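Local coordinates for carbohydrate binding module family 33 and 10 domain protein (Teredinibacter turnerae, PDB 6RW7) that probably cleaves cellulose oxidatively, through a copper-dependent AA10 lytic polysaccharide monooxygenase domain, the part of a longer protein that this chain holds, at residues F136-E144 / V168-S176. Residues are numbered along the deposited sequence; the frame is centred on the assembly and turned at random. Where two conformers were deposited one is given.
Sequences FEDQPFCDE and VTCNVPSRS
Cys-142 and Cys-170 form a disulfide, SG to SG 2.1 Å, that ties strand 142-144 to strand 168-172. The strands run roughly antiparallel, 7.4 Å apart at their axes. Beside the disulfide lies the tightly packed part. The side chains of Phe-141 and Pro-173 cross at about a right angle, and Pro-173 CD lies over one face of the Phe-141 ring, 3.9 Å from the centroid, a CH-pi contact. Phe-141 CG sits between its backbone N and carbonyl carbon (chi1 72°), which turns the ring toward Cys-170 and Pro-173. Ring atom CE1 meets Cys-170 CB at 4.0 Å and also touches Val-172 CG2. With an alanine here the ring is gone, and Pro-173 would probably lose its aromatic partner, leaving a gap beside the disulfide.

The margins are looser. One water links Phe-141 O to Asn-171 N, and another joins Glu-144 OE2 to Thr-169 O. Glu-144 OE1 binds Asn-154. At the other end, in one of two conformers, Glu-137 OE2 makes a salt bridge with Arg-175 NH2 at 2.8 Å; as a hydrogen bond it is weak. The same NH2 also reaches Thr-119 O.

Phe-141 and Cys-142 form a classic beta bulge opposite Phe-116 of strand 111-118. Strand 165-172 belongs to the other sheet, beside 96-101, so the disulfide joins the two sheets.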
loop_
_atom_site.group_PDB
_atom_site.type_symbol
_atom_site.label_atom_id
_atom_site.label_comp_id
_atom_site.label_asym_id
_atom_site.label_seq_id
_atom_site.Cartn_x
_atom_site.Cartn_y
_atom_site.Cartn_z
ATOM N N PHE A 136 13.426 -4.248 -1.411
ATOM C CA PHE A 136 12.845 -3.158 -2.220
ATOM C C PHE A 136 13.922 -2.341 -2.906
ATOM O O PHE A 136 15.053 -2.207 -2.395
ATOM C CB PHE A 136 11.990 -2.221 -1.363
ATOM C CG PHE A 136 10.662 -2.844 -1.041
ATOM C CD1 PHE A 136 10.488 -3.676 0.057
ATOM C CD2 PHE A 136 9.572 -2.597 -1.852
ATOM C CE1 PHE A 136 9.270 -4.287 0.309
ATOM C CE2 PHE A 136 8.359 -3.209 -1.593
ATOM C CZ PHE A 136 8.203 -4.024 -0.503
ATOM N N GLU A 137 13.564 -1.812 -4.067
ATOM C CA GLU A 137 14.376 -0.790 -4.772
ATOM C C GLU A 137 14.608 0.393 -3.824
ATOM O O GLU A 137 13.687 0.744 -3.036
ATOM C CB GLU A 137 13.660 -0.320 -6.038
ATOM C CG GLU A 137 13.549 -1.381 -7.112
ATOM C CD GLU A 137 13.182 -0.835 -8.483
ATOM O OE1 GLU A 137 12.367 0.137 -8.555
ATOM O OE2 GLU A 137 13.717 -1.389 -9.491
ATOM N N ASP A 138 15.785 0.982 -3.897
ATOM C CA ASP A 138 16.163 2.105 -3.012
ATOM C C ASP A 138 15.379 3.363 -3.358
ATOM O O ASP A 138 15.208 4.165 -2.458
ATOM C CB ASP A 138 17.663 2.374 -3.118
ATOM C CG ASP A 138 18.486 1.239 -2.534
ATOM O OD1 ASP A 138 17.943 0.455 -1.701
ATOM O OD2 ASP A 138 19.654 1.125 -2.933
ATOM N N GLN A 139 15.002 3.552 -4.618
ATOM C CA GLN A 139 14.306 4.761 -5.090
ATOM C C GLN A 139 12.914 4.355 -5.537
ATOM O O GLN A 139 12.693 3.256 -6.042
ATOM C CB GLN A 139 15.080 5.425 -6.230
ATOM C CG GLN A 139 16.453 5.944 -5.805
ATOM C CD GLN A 139 16.341 7.076 -4.823
ATOM O OE1 GLN A 139 15.479 7.943 -4.947
ATOM N NE2 GLN A 139 17.190 7.062 -3.808
ATOM N N PRO A 140 11.935 5.270 -5.446
ATOM C CA PRO A 140 10.599 4.957 -5.950
ATOM C C PRO A 140 10.574 4.850 -7.480
ATOM O O PRO A 140 11.289 5.586 -8.136
ATOM C CB PRO A 140 9.717 6.119 -5.475
ATOM C CG PRO A 140 10.677 7.207 -5.084
ATOM C CD PRO A 140 12.030 6.583 -4.806
ATOM N N PHE A 141 9.712 3.992 -8.018
ATOM C CA PHE A 141 9.501 3.904 -9.484
ATOM C C PHE A 141 8.467 4.934 -9.934
ATOM O O PHE A 141 8.393 5.220 -11.122
ATOM C CB PHE A 141 9.092 2.493 -9.890
ATOM C CG PHE A 141 7.699 2.067 -9.503
ATOM C CD1 PHE A 141 6.609 2.378 -10.293
ATOM C CD2 PHE A 141 7.482 1.324 -8.359
ATOM C CE1 PHE A 141 5.334 1.956 -9.949
ATOM C CE2 PHE A 141 6.221 0.864 -8.027
ATOM C CZ PHE A 141 5.143 1.212 -8.805
ATOM N N CYS A 142 7.675 5.482 -9.011
ATOM C CA CYS A 142 6.651 6.487 -9.341
ATOM C C CYS A 142 6.589 7.450 -8.162
ATOM O O CYS A 142 6.526 6.986 -7.028
ATOM C CB CYS A 142 5.325 5.787 -9.602
ATOM S SG CYS A 142 3.987 6.871 -10.160
ATOM N N ASP A 143 6.714 8.739 -8.427
ATOM C CA ASP A 143 6.744 9.770 -7.364
ATOM C C ASP A 143 6.126 11.004 -7.999
ATOM O O ASP A 143 6.793 11.638 -8.830
ATOM C CB ASP A 143 8.159 9.975 -6.825
ATOM C CG ASP A 143 8.255 11.024 -5.729
ATOM O OD1 ASP A 143 7.237 11.607 -5.366
ATOM O OD2 ASP A 143 9.345 11.277 -5.304
ATOM N N GLU A 144 4.847 11.223 -7.724
ATOM C CA GLU A 144 4.057 12.269 -8.389
ATOM C C GLU A 144 3.577 13.223 -7.312
ATOM O O GLU A 144 2.828 12.778 -6.413
ATOM C CB GLU A 144 2.929 11.648 -9.194
ATOM C CG GLU A 144 3.437 10.785 -10.330
ATOM C CD GLU A 144 4.201 11.489 -11.440
ATOM O OE1 GLU A 144 4.222 12.747 -11.486
ATOM O OE2 GLU A 144 4.838 10.772 -12.244
ATOM N N VAL A 168 -3.661 7.720 -9.727
ATOM C CA VAL A 168 -2.283 8.093 -10.123
ATOM C C VAL A 168 -1.871 7.164 -11.249
ATOM O O VAL A 168 -1.953 5.947 -11.045
ATOM C CB VAL A 168 -1.249 7.926 -9.003
ATOM C CG1 VAL A 168 0.047 8.638 -9.354
ATOM C CG2 VAL A 168 -1.729 8.291 -7.635
ATOM N N THR A 169 -1.311 7.701 -12.325
ATOM C CA THR A 169 -0.784 6.884 -13.439
ATOM C C THR A 169 0.729 6.764 -13.285
ATOM O O THR A 169 1.399 7.795 -13.089
ATOM C CB THR A 169 -1.250 7.477 -14.768
ATOM O OG1 THR A 169 -2.675 7.499 -14.704
ATOM C CG2 THR A 169 -0.784 6.660 -15.949
ATOM N N CYS A 170 1.243 5.539 -13.361
ATOM C CA CYS A 170 2.660 5.230 -13.090
ATOM C C CYS A 170 3.177 4.333 -14.208
ATOM O O CYS A 170 2.396 3.543 -14.750
ATOM C CB CYS A 170 2.832 4.498 -11.763
ATOM S SG CYS A 170 2.419 5.446 -10.270
ATOM N N ASN A 171 4.477 4.404 -14.465
ATOM C CA ASN A 171 5.187 3.431 -15.327
ATOM C C ASN A 171 5.729 2.319 -14.424
ATOM O O ASN A 171 6.762 2.523 -13.771
ATOM C CB ASN A 171 6.310 4.124 -16.100
ATOM C CG ASN A 171 7.041 3.194 -17.036
ATOM O OD1 ASN A 171 6.487 2.198 -17.498
ATOM N ND2 ASN A 171 8.300 3.505 -17.297
ATOM N N VAL A 172 5.061 1.174 -14.400
ATOM C CA VAL A 172 5.471 0.029 -13.556
ATOM C C VAL A 172 6.645 -0.665 -14.223
ATOM O O VAL A 172 6.565 -1.000 -15.398
ATOM C CB VAL A 172 4.284 -0.913 -13.322
ATOM C CG1 VAL A 172 4.696 -2.102 -12.479
ATOM C CG2 VAL A 172 3.127 -0.182 -12.646
ATOM N N PRO A 173 7.761 -0.875 -13.493
ATOM C CA PRO A 173 8.920 -1.571 -14.048
ATOM C C PRO A 173 8.598 -2.999 -14.483
ATOM O O PRO A 173 7.704 -3.638 -13.924
ATOM C CB PRO A 173 9.923 -1.594 -12.884
ATOM C CG PRO A 173 9.525 -0.431 -12.011
ATOM C CD PRO A 173 8.020 -0.377 -12.132
ATOM N N SER A 174 9.360 -3.483 -15.453
ATOM C CA SER A 174 9.250 -4.876 -15.930
ATOM C C SER A 174 9.605 -5.782 -14.763
ATOM O O SER A 174 10.653 -5.566 -14.105
ATOM C CB SER A 174 10.159 -5.192 -17.080
ATOM O OG SER A 174 9.856 -4.390 -18.206
ATOM N N ARG A 175 8.753 -6.757 -14.503
ATOM C CA ARG A 175 8.943 -7.743 -13.425
ATOM C C ARG A 175 8.378 -9.065 -13.907
ATOM O O ARG A 175 7.527 -9.066 -14.847
ATOM C CB ARG A 175 8.242 -7.323 -12.134
ATOM C CG ARG A 175 8.904 -6.173 -11.387
ATOM C CD ARG A 175 10.252 -6.561 -10.816
ATOM N NE ARG A 175 10.919 -5.519 -10.028
ATOM C CZ ARG A 175 11.671 -4.549 -10.510
ATOM N NH1 ARG A 175 11.862 -4.409 -11.813
ATOM N NH2 ARG A 175 12.250 -3.719 -9.658
ATOM N N SER A 176 8.855 -10.134 -13.290
ATOM C CA SER A 176 8.337 -11.503 -13.473
ATOM C C SER A 176 8.010 -12.132 -12.127
ATOM O O SER A 176 8.740 -11.920 -11.164
ATOM C CB SER A 176 9.339 -12.331 -14.245
ATOM O OG SER A 176 9.584 -11.707 -15.496
HETATM O O HOH W 1 6.170 6.120 -12.862
HETATM O O HOH W 2 3.860 8.727 -13.696
#